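Local coordinates for protein glycine oxidase (Bacillus cereus ATCC 14579, PDB 7CYX) that probably catalyses the FAD-dependent oxidation of glycine by oxygen and water to glyoxylate, hydrogen peroxide and ammonium, a step linked to thiamine diphosphate biosynthesis, at residues Gly94-Ala99 against Ala144-Lys149; Ala234-Lys239 against Glu299-Trp304; Pro316-His321 against Asn358-Ser363. All coordinates share one frame; numbering follows the deposited sequence.

Interaction 1: Gly94-Ala99 against Ala144-Lys149; sequences GIYRIA and AVYYPK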
loop_
_atom_site.group_PDB
_atom_site.type_symbol
_atom_site.label_atom_id
_atom_site.label_comp_id
_atom_site.label_asym_id
_atom_site.label_seq_id
_atom_site.Cartn_x
_atom_site.Cartn_y
_atom_site.Cartn_z
ATOM N N GLY A 94 14.404 4.094 -13.692
ATOM C CA GLY A 94 15.395 3.366 -14.499
ATOM C C GLY A 94 15.841 2.083 -13.840
ATOM O O GLY A 94 15.430 1.830 -12.724
ATOM N N ILE A 95 16.645 1.298 -14.547
ATOM C CA ILE A 95 17.198 0.017 -14.028
ATOM C C ILE A 95 18.615 -0.137 -14.559
ATOM O O ILE A 95 18.850 0.233 -15.696
ATOM C CB ILE A 95 16.342 -1.182 -14.449
ATOM C CG1 ILE A 95 14.998 -1.208 -13.726
ATOM C CG2 ILE A 95 17.110 -2.458 -14.224
ATOM C CD1 ILE A 95 14.101 -2.305 -14.185
ATOM N N TYR A 96 19.506 -0.666 -13.732
ATOM C CA TYR A 96 20.894 -0.888 -14.089
ATOM C C TYR A 96 21.124 -2.375 -14.359
ATOM O O TYR A 96 20.671 -3.229 -13.603
ATOM C CB TYR A 96 21.863 -0.427 -12.999
ATOM C CG TYR A 96 21.808 1.039 -12.637
ATOM C CD1 TYR A 96 20.939 1.482 -11.654
ATOM C CD2 TYR A 96 22.645 1.984 -13.229
ATOM C CE1 TYR A 96 20.875 2.812 -11.288
ATOM C CE2 TYR A 96 22.603 3.324 -12.861
ATOM C CZ TYR A 96 21.698 3.744 -11.897
ATOM O OH TYR A 96 21.592 5.045 -11.480
ATOM N N ARG A 97 21.815 -2.675 -15.461
ATOM C CA ARG A 97 22.508 -3.940 -15.568
ATOM C C ARG A 97 23.935 -3.683 -15.100
ATOM O O ARG A 97 24.569 -2.769 -15.589
ATOM C CB ARG A 97 22.570 -4.477 -16.997
ATOM C CG ARG A 97 21.278 -5.065 -17.540
ATOM C CD ARG A 97 21.549 -5.722 -18.888
ATOM N NE ARG A 97 20.355 -5.855 -19.706
ATOM C CZ ARG A 97 19.742 -7.003 -19.965
ATOM N NH1 ARG A 97 20.195 -8.132 -19.443
ATOM N NH2 ARG A 97 18.686 -7.016 -20.762
ATOM N N ILE A 98 24.434 -4.494 -14.168
ATOM C CA ILE A 98 25.770 -4.270 -13.641
ATOM C C ILE A 98 26.694 -5.400 -14.099
ATOM O O ILE A 98 26.236 -6.499 -14.420
ATOM C CB ILE A 98 25.732 -4.154 -12.111
ATOM C CG1 ILE A 98 25.224 -5.447 -11.467
ATOM C CG2 ILE A 98 24.913 -2.939 -11.699
ATOM C CD1 ILE A 98 25.394 -5.470 -9.987
ATOM N N ALA A 99 28.001 -5.117 -14.076
ATOM C CA ALA A 99 29.035 -6.084 -14.399
ATOM C C ALA A 99 30.221 -5.877 -13.459
ATOM O O ALA A 99 30.629 -4.744 -13.232
ATOM C CB ALA A 99 29.439 -5.946 -15.844
ATOM N N ALA A 144 28.218 -0.756 -16.267
ATOM C CA ALA A 144 26.795 -1.037 -16.176
ATOM C C ALA A 144 26.077 -0.330 -17.321
ATOM O O ALA A 144 26.598 0.658 -17.859
ATOM C CB ALA A 144 26.250 -0.571 -14.848
ATOM N N VAL A 145 24.891 -0.848 -17.664
ATOM C CA VAL A 145 24.014 -0.240 -18.626
ATOM C C VAL A 145 22.806 0.284 -17.860
ATOM O O VAL A 145 22.152 -0.472 -17.156
ATOM C CB VAL A 145 23.599 -1.217 -19.740
ATOM C CG1 VAL A 145 22.561 -0.618 -20.675
ATOM C CG2 VAL A 145 24.791 -1.679 -20.552
ATOM N N TYR A 146 22.552 1.590 -18.006
ATOM C CA TYR A 146 21.427 2.245 -17.422
ATOM C C TYR A 146 20.346 2.448 -18.492
ATOM O O TYR A 146 20.624 2.936 -19.588
ATOM C CB TYR A 146 21.865 3.560 -16.783
ATOM C CG TYR A 146 20.738 4.316 -16.129
ATOM C CD1 TYR A 146 20.138 3.829 -14.985
ATOM C CD2 TYR A 146 20.259 5.503 -16.662
ATOM C CE1 TYR A 146 19.090 4.500 -14.378
ATOM C CE2 TYR A 146 19.214 6.190 -16.065
ATOM C CZ TYR A 146 18.626 5.684 -14.919
ATOM O OH TYR A 146 17.600 6.334 -14.312
ATOM N N TYR A 147 19.116 2.048 -18.153
ATOM C CA TYR A 147 17.933 2.265 -18.964
ATOM C C TYR A 147 16.998 3.235 -18.248
ATOM O O TYR A 147 16.228 2.814 -17.392
ATOM C CB TYR A 147 17.197 0.946 -19.203
ATOM C CG TYR A 147 18.033 -0.156 -19.797
ATOM C CD1 TYR A 147 18.148 -0.309 -21.168
ATOM C CD2 TYR A 147 18.697 -1.067 -18.992
ATOM C CE1 TYR A 147 18.902 -1.333 -21.724
ATOM C CE2 TYR A 147 19.444 -2.105 -19.533
ATOM C CZ TYR A 147 19.545 -2.242 -20.904
ATOM O OH TYR A 147 20.279 -3.257 -21.450
ATOM N N PRO A 148 16.972 4.541 -18.595
ATOM C CA PRO A 148 16.208 5.516 -17.814
ATOM C C PRO A 148 14.691 5.281 -17.809
ATOM O O PRO A 148 14.039 5.736 -16.890
ATOM C CB PRO A 148 16.469 6.885 -18.465
ATOM C CG PRO A 148 17.435 6.622 -19.613
ATOM C CD PRO A 148 17.548 5.126 -19.810
ATOM N N LYS A 149 14.165 4.571 -18.819
ATOM C CA LYS A 149 12.717 4.390 -19.028
ATOM C C LYS A 149 12.177 3.127 -18.333
ATOM O O LYS A 149 10.974 2.888 -18.361
ATOM C CB LYS A 149 12.394 4.312 -20.529
ATOM C CG LYS A 149 12.392 5.640 -21.279
ATOM C CD LYS A 149 11.085 6.412 -21.185
ATOM C CE LYS A 149 11.248 7.894 -21.456
ATOM N NZ LYS A 149 11.856 8.596 -20.298
#

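Interaction 2: Ala234-Lys239 against Glu299-Trp304; sequences AVRSRK and EWESTW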
loop_
_atom_site.group_PDB
_atom_site.type_symbol
_atom_site.label_atom_id
_atom_site.label_comp_id
_atom_site.label_asym_id
_atom_site.label_seq_id
_atom_site.Cartn_x
_atom_site.Cartn_y
_atom_site.Cartn_z
ATOM N N ALA A 234 13.947 -10.489 1.693
ATOM C CA ALA A 234 13.631 -9.062 1.821
ATOM C C ALA A 234 14.286 -8.511 3.085
ATOM O O ALA A 234 14.230 -9.137 4.143
ATOM C CB ALA A 234 12.127 -8.856 1.869
ATOM N N VAL A 235 14.893 -7.330 2.970
ATOM C CA VAL A 235 15.422 -6.655 4.123
ATOM C C VAL A 235 14.907 -5.214 4.134
ATOM O O VAL A 235 14.502 -4.681 3.116
ATOM C CB VAL A 235 16.954 -6.716 4.123
ATOM C CG1 VAL A 235 17.450 -8.150 4.041
ATOM C CG2 VAL A 235 17.546 -5.871 3.009
ATOM N N ARG A 236 14.927 -4.611 5.321
ATOM C CA ARG A 236 14.585 -3.218 5.512
ATOM C C ARG A 236 15.877 -2.458 5.815
ATOM O O ARG A 236 16.800 -3.031 6.353
ATOM C CB ARG A 236 13.600 -3.085 6.675
ATOM C CG ARG A 236 12.312 -3.877 6.501
ATOM C CD ARG A 236 11.156 -2.960 6.174
ATOM N NE ARG A 236 9.967 -3.640 5.670
ATOM C CZ ARG A 236 8.949 -3.007 5.086
ATOM N NH1 ARG A 236 8.988 -1.691 4.932
ATOM N NH2 ARG A 236 7.897 -3.687 4.668
ATOM N N SER A 237 15.925 -1.169 5.476
ATOM C CA SER A 237 17.069 -0.337 5.836
ATOM C C SER A 237 16.609 1.104 6.067
ATOM O O SER A 237 15.701 1.589 5.426
ATOM C CB SER A 237 18.142 -0.407 4.791
ATOM O OG SER A 237 19.004 0.714 4.877
ATOM N N ARG A 238 17.266 1.784 6.996
ATOM C CA ARG A 238 16.974 3.191 7.216
ATOM C C ARG A 238 17.813 4.060 6.267
ATOM O O ARG A 238 17.628 5.264 6.219
ATOM C CB ARG A 238 17.183 3.547 8.692
ATOM C CG ARG A 238 15.910 3.448 9.526
ATOM C CD ARG A 238 15.833 2.211 10.401
ATOM N NE ARG A 238 16.473 2.448 11.690
ATOM C CZ ARG A 238 16.301 1.695 12.770
ATOM N NH1 ARG A 238 15.522 0.628 12.715
ATOM N NH2 ARG A 238 16.906 2.013 13.903
ATOM N N LYS A 239 18.725 3.449 5.505
ATOM C CA LYS A 239 19.560 4.194 4.579
ATOM C C LYS A 239 18.897 4.179 3.201
ATOM O O LYS A 239 18.086 3.307 2.918
ATOM C CB LYS A 239 20.971 3.605 4.504
ATOM C CG LYS A 239 21.746 3.576 5.811
ATOM C CD LYS A 239 22.891 2.571 5.799
ATOM C CE LYS A 239 23.836 2.713 6.976
ATOM N NZ LYS A 239 24.804 1.590 7.031
ATOM N N GLU A 299 18.183 -4.785 8.124
ATOM C CA GLU A 299 17.303 -5.543 9.031
ATOM C C GLU A 299 16.578 -6.614 8.231
ATOM O O GLU A 299 15.857 -6.275 7.286
ATOM C CB GLU A 299 16.308 -4.616 9.717
ATOM C CG GLU A 299 16.948 -3.370 10.278
ATOM C CD GLU A 299 15.979 -2.427 10.958
ATOM O OE1 GLU A 299 14.770 -2.687 10.907
ATOM O OE2 GLU A 299 16.443 -1.452 11.547
ATOM N N TRP A 300 16.770 -7.860 8.634
ATOM C CA TRP A 300 16.101 -8.993 7.969
ATOM C C TRP A 300 14.600 -8.800 8.093
ATOM O O TRP A 300 14.131 -8.457 9.168
ATOM C CB TRP A 300 16.518 -10.308 8.620
ATOM C CG TRP A 300 15.739 -11.484 8.136
ATOM C CD1 TRP A 300 14.618 -12.013 8.687
ATOM C CD2 TRP A 300 16.033 -12.286 6.989
ATOM N NE1 TRP A 300 14.198 -13.092 7.973
ATOM C CE2 TRP A 300 15.047 -13.283 6.924
ATOM C CE3 TRP A 300 17.035 -12.265 6.021
ATOM C CZ2 TRP A 300 15.036 -14.246 5.922
ATOM C CZ3 TRP A 300 17.023 -13.218 5.035
ATOM C CH2 TRP A 300 16.033 -14.189 4.983
ATOM N N GLU A 301 13.875 -9.023 7.016
ATOM C CA GLU A 301 12.420 -8.872 7.154
ATOM C C GLU A 301 11.765 -10.221 6.916
ATOM O O GLU A 301 11.119 -10.722 7.812
ATOM C CB GLU A 301 11.859 -7.910 6.117
ATOM C CG GLU A 301 10.350 -7.937 6.074
ATOM C CD GLU A 301 9.694 -7.509 4.783
ATOM O OE1 GLU A 301 9.760 -6.328 4.451
ATOM O OE2 GLU A 301 9.104 -8.356 4.131
ATOM N N SER A 302 12.043 -10.806 5.763
ATOM C CA SER A 302 11.273 -11.988 5.347
ATOM C C SER A 302 11.994 -12.756 4.248
ATOM O O SER A 302 12.918 -12.235 3.663
ATOM C CB SER A 302 9.999 -11.444 4.786
ATOM O OG SER A 302 8.952 -12.365 4.863
ATOM N N THR A 303 11.506 -13.959 3.996
ATOM C CA THR A 303 11.962 -14.824 2.896
ATOM C C THR A 303 10.734 -15.566 2.380
ATOM O O THR A 303 9.875 -15.861 3.175
ATOM C CB THR A 303 13.087 -15.760 3.325
ATOM O OG1 THR A 303 13.414 -16.435 2.122
ATOM C CG2 THR A 303 12.678 -16.757 4.382
ATOM N N TRP A 304 10.649 -15.813 1.083
ATOM C CA TRP A 304 9.477 -16.552 0.567
ATOM C C TRP A 304 9.833 -17.248 -0.734
ATOM O O TRP A 304 10.886 -16.984 -1.269
ATOM C CB TRP A 304 8.278 -15.628 0.390
ATOM C CG TRP A 304 8.481 -14.579 -0.650
ATOM C CD1 TRP A 304 8.315 -14.707 -1.990
ATOM C CD2 TRP A 304 8.888 -13.230 -0.423
ATOM N NE1 TRP A 304 8.593 -13.529 -2.610
ATOM C CE2 TRP A 304 8.945 -12.605 -1.675
ATOM C CE3 TRP A 304 9.209 -12.494 0.712
ATOM C CZ2 TRP A 304 9.306 -11.276 -1.823
ATOM C CZ3 TRP A 304 9.566 -11.179 0.564
ATOM C CH2 TRP A 304 9.625 -10.585 -0.686
#

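Interaction 3: Pro316-His321 against Asn358-Ser363; sequences PYMGEH and NHLLDS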
loop_
_atom_site.group_PDB
_atom_site.type_symbol
_atom_site.label_atom_id
_atom_site.label_comp_id
_atom_site.label_asym_id
_atom_site.label_seq_id
_atom_site.Cartn_x
_atom_site.Cartn_y
_atom_site.Cartn_z
ATOM N N PRO A 316 3.436 -17.902 -23.453
ATOM C CA PRO A 316 2.124 -18.063 -22.875
ATOM C C PRO A 316 1.061 -18.388 -23.926
ATOM O O PRO A 316 1.177 -17.970 -25.038
ATOM C CB PRO A 316 1.847 -16.670 -22.302
ATOM C CG PRO A 316 2.681 -15.757 -23.145
ATOM C CD PRO A 316 3.938 -16.543 -23.398
ATOM N N TYR A 317 0.063 -19.156 -23.518
ATOM C CA TYR A 317 -1.063 -19.466 -24.415
ATOM C C TYR A 317 -2.108 -18.387 -24.185
ATOM O O TYR A 317 -2.590 -18.266 -23.084
ATOM C CB TYR A 317 -1.658 -20.826 -24.082
ATOM C CG TYR A 317 -0.658 -21.924 -23.859
ATOM C CD1 TYR A 317 -0.155 -22.162 -22.604
ATOM C CD2 TYR A 317 -0.239 -22.737 -24.893
ATOM C CE1 TYR A 317 0.746 -23.176 -22.381
ATOM C CE2 TYR A 317 0.672 -23.754 -24.688
ATOM C CZ TYR A 317 1.159 -23.979 -23.420
ATOM O OH TYR A 317 2.042 -24.975 -23.161
ATOM N N MET A 318 -2.363 -17.582 -25.205
ATOM C CA MET A 318 -3.358 -16.489 -25.141
ATOM C C MET A 318 -4.274 -16.638 -26.352
ATOM O O MET A 318 -3.872 -16.237 -27.438
ATOM C CB MET A 318 -2.649 -15.141 -25.209
ATOM C CG MET A 318 -1.449 -15.063 -24.318
ATOM S SD MET A 318 -1.349 -13.471 -23.535
ATOM C CE MET A 318 -0.136 -12.685 -24.584
ATOM N N GLY A 319 -5.466 -17.187 -26.154
ATOM C CA GLY A 319 -6.322 -17.447 -27.299
ATOM C C GLY A 319 -7.583 -18.234 -27.012
ATOM O O GLY A 319 -7.853 -18.662 -25.892
ATOM N N GLU A 320 -8.371 -18.377 -28.087
ATOM C CA GLU A 320 -9.654 -19.061 -28.136
ATOM C C GLU A 320 -9.446 -20.450 -28.762
ATOM O O GLU A 320 -8.659 -20.600 -29.695
ATOM C CB GLU A 320 -10.631 -18.206 -28.946
ATOM C CG GLU A 320 -12.002 -18.823 -29.138
ATOM C CD GLU A 320 -13.103 -17.857 -29.556
ATOM O OE1 GLU A 320 -12.790 -16.688 -29.920
ATOM O OE2 GLU A 320 -14.282 -18.267 -29.475
ATOM N N HIS A 321 -10.136 -21.454 -28.210
ATOM C CA HIS A 321 -10.175 -22.817 -28.751
ATOM C C HIS A 321 -10.887 -22.770 -30.103
ATOM O O HIS A 321 -11.932 -22.113 -30.236
ATOM C CB HIS A 321 -10.890 -23.749 -27.761
ATOM C CG HIS A 321 -10.676 -25.211 -27.973
ATOM N ND1 HIS A 321 -11.153 -25.876 -29.079
ATOM C CD2 HIS A 321 -10.099 -26.150 -27.192
ATOM C CE1 HIS A 321 -10.848 -27.155 -28.991
ATOM N NE2 HIS A 321 -10.204 -27.348 -27.842
ATOM N N ASN A 358 -7.860 -14.287 -33.557
ATOM C CA ASN A 358 -7.246 -15.313 -32.705
ATOM C C ASN A 358 -5.801 -15.581 -33.154
ATOM O O ASN A 358 -5.440 -16.711 -33.420
ATOM C CB ASN A 358 -8.079 -16.596 -32.745
ATOM C CG ASN A 358 -7.839 -17.505 -31.563
ATOM O OD1 ASN A 358 -7.178 -17.111 -30.605
ATOM N ND2 ASN A 358 -8.393 -18.707 -31.608
ATOM N N HIS A 359 -4.975 -14.534 -33.213
ATOM C CA HIS A 359 -3.702 -14.582 -33.929
ATOM C C HIS A 359 -2.510 -14.766 -32.977
ATOM O O HIS A 359 -1.365 -14.932 -33.423
ATOM C CB HIS A 359 -3.519 -13.311 -34.781
ATOM C CG HIS A 359 -3.240 -12.063 -34.005
ATOM N ND1 HIS A 359 -4.252 -11.203 -33.593
ATOM C CD2 HIS A 359 -2.074 -11.515 -33.589
ATOM C CE1 HIS A 359 -3.716 -10.188 -32.936
ATOM N NE2 HIS A 359 -2.369 -10.356 -32.921
ATOM N N LEU A 360 -2.748 -14.704 -31.665
ATOM C CA LEU A 360 -1.619 -14.687 -30.739
ATOM C C LEU A 360 -1.212 -16.135 -30.405
ATOM O O LEU A 360 -0.077 -16.371 -30.047
ATOM C CB LEU A 360 -1.999 -13.848 -29.513
ATOM C CG LEU A 360 -1.050 -12.707 -29.113
ATOM C CD1 LEU A 360 -0.390 -11.993 -30.296
ATOM C CD2 LEU A 360 -1.793 -11.693 -28.254
ATOM N N LEU A 361 -2.120 -17.102 -30.585
ATOM C CA LEU A 361 -1.760 -18.532 -30.538
ATOM C C LEU A 361 -0.654 -18.820 -31.560
ATOM O O LEU A 361 0.447 -19.263 -31.199
ATOM C CB LEU A 361 -3.011 -19.379 -30.807
ATOM C CG LEU A 361 -3.588 -20.156 -29.618
ATOM C CD1 LEU A 361 -3.586 -19.337 -28.340
ATOM C CD2 LEU A 361 -4.998 -20.643 -29.927
ATOM N N ASP A 362 -0.965 -18.520 -32.826
ATOM C CA ASP A 362 -0.090 -18.700 -33.977
ATOM C C ASP A 362 1.235 -17.962 -33.765
ATOM O O ASP A 362 2.309 -18.534 -33.899
ATOM C CB ASP A 362 -0.764 -18.182 -35.252
ATOM C CG ASP A 362 -0.663 -19.139 -36.430
ATOM O OD1 ASP A 362 0.436 -19.713 -36.636
ATOM O OD2 ASP A 362 -1.694 -19.313 -37.127
ATOM N N SER A 363 1.141 -16.674 -33.440
ATOM C CA SER A 363 2.294 -15.805 -33.394
ATOM C C SER A 363 3.292 -16.250 -32.310
ATOM O O SER A 363 4.501 -16.184 -32.512
ATOM C CB SER A 363 1.857 -14.373 -33.186
ATOM O OG SER A 363 2.963 -13.549 -32.833
HETATM O O HOH W 1 -0.786 -18.109 -27.301
HETATM O O HOH W 2 -4.937 -16.144 -29.934
#

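Interaction 1: Gly94-Ala99 against Ala144-Lys149
R97 and V145 form a hydrogen-bonded pair where strands 95-99 and 143-147 run antiparallel, side by side in the large mixed sheet of this FAD-dependent oxidoreductase. The axes of 95-99 and 144-147 come within 4.5 Å. R97 N donates a hydrogen bond to V145 O at 2.8 Å. Two residues back, Y147 N donates to I95 O at 3.1 Å.

The side chain of R97 is worth following outward. It lies on the face of the sheet that also carries V145 and Y147. With CG beside the backbone N (chi1 -75°), the chain, extended from CG to NE, carries NE to the phenol oxygen of Y147. CB lies beside V145 O and near V145 CB; CG passes the CE2 corner of the Y147 ring; CD and then NE come up to the hydroxyl. The guanidinium and the ring do not lie flat on each other, their planes being steeply inclined. Helix 102-116 covers this face, with I111 on R97 and I108 on V145, and Q115 makes a weak bond to Y147 OH.

On the other face Y96 and Y146 make a non-hydrogen-bonded pair. Y146 CD1 rests over one face of the Y96 ring, 3.3 Å from Y96 CE2, with the two planes inclined at 40°. The hydroxyl end of Y146 lies beside G94 CA and is hydrogen-bonded to K93 O; K133 adds a cation-pi contact to the ring. On its other edge strand 95-99 is bonded to strand 246-248, through Y96 and I98 to F247. Back on the arginine side, R97 NE donates to Y147 OH at 3.1 Å, with the oxygen tilted 18° from the guanidinium plane.

Interaction 2: Ala234-Lys239 against Glu299-Trp304
A234 O accepts two hydrogen bonds at once, from E301 N at 2.9 Å and from S302 N at 3.2 Å, both arriving from the same face of the carbonyl plane. A234 N answers by donating to S302 O. Beyond this point the regular antiparallel pattern returns: R236 and E299 exchange a pair of backbone bonds, with R236 N only 2.7 Å from E299 O.

R236, bent at chi2 (-106°), brings NE to the anti side of E301 OE1, 3.0 Å away, in a salt bridge; a weak second bond comes from NH2. The other carboxylate oxygen of E301 is held by R260 on the neighbouring strand, so the acid lies between two arginines. Just past the strand, R238 NH1 forms a salt bridge with E299 OE2 at 2.6 Å, though R238 is poorly ordered; it also forms one with E175 of the second subunit, so this corner borders the subunit interface.

A234 CB packs on W304 CZ3, and that indole, about 6 Å from the FAD, donates through NE1 to A45 O. E301 and S302 facing A234 make a classic beta bulge in the antiparallel pair of strands 225-236 and 299-311, at the edge of the mixed sheet.

Interaction 3: Pro316-His321 against Asn358-Ser363
This is a strand-to-helix contact in which N358 and the start of helix 360-365 close against strand 317-318 and the turn after it, at the edge of the mixed six-stranded sheet of the Rossmann-like FAD-binding part. There 317-318 runs antiparallel to 327-331, bonded through Y317 to T331 and G319 to A329.

The amide of N358 grips the backbone of E320 by both ends. Its OD1 receives E320 N at 3.1 Å in an almost straight bond of 174°, although the donor is tilted from the amide's carbonyl plane. With CG anti to the backbone N (chi1 -159°), the amide is carried across to the E320 backbone, just past the corner at G319, and the two bonds together fix its rotation and tell oxygen from nitrogen. G319 CA lies against the same OD1, 3.4 Å away, where the chain has no side chain to keep the asparagine off.

The apolar side is made by two leucines. L361 lays CD1 on the M318 carbonyl and G319 CA and turns CD2 toward E320 O, while L360 CD2 meets M318 CE at 4.1 Å. L65 of helix 61-70 covers both M318 and L360, and M348 of helix 341-352 packs on M318.

Water fills in where the backbones do not meet directly. One water accepts from M318 N and donates to P316 O, with a weak bond to L360 O. A second accepts from L361 N and donates to M318 O, tying the helix start to the strand. The remaining direct bond is N358 ND2 to E320 O, 2.7 Å long, with that oxygen nearly in the amide plane.

The three contacts follow one another along the chain, each closing before the next opens. Interactions 1 and 2 sit toward opposite ends of one mixed sheet, 95-99 with 143-147 and 225-236 with the outermost strand 299-311, their centres about 23 Å apart. Interaction 3 lies on the Rossmann-like sheet, about 33 Å between centres from interaction 1 and 40 Å from interaction 2. Strand 299-311 is followed directly by 317-318, so the chain passes from one sheet to the other there. The contacts thus join different parts of the fold that surrounds the flavin, their nearest listed side chains lying about 8, 6 and 10 Å from the FAD in turn.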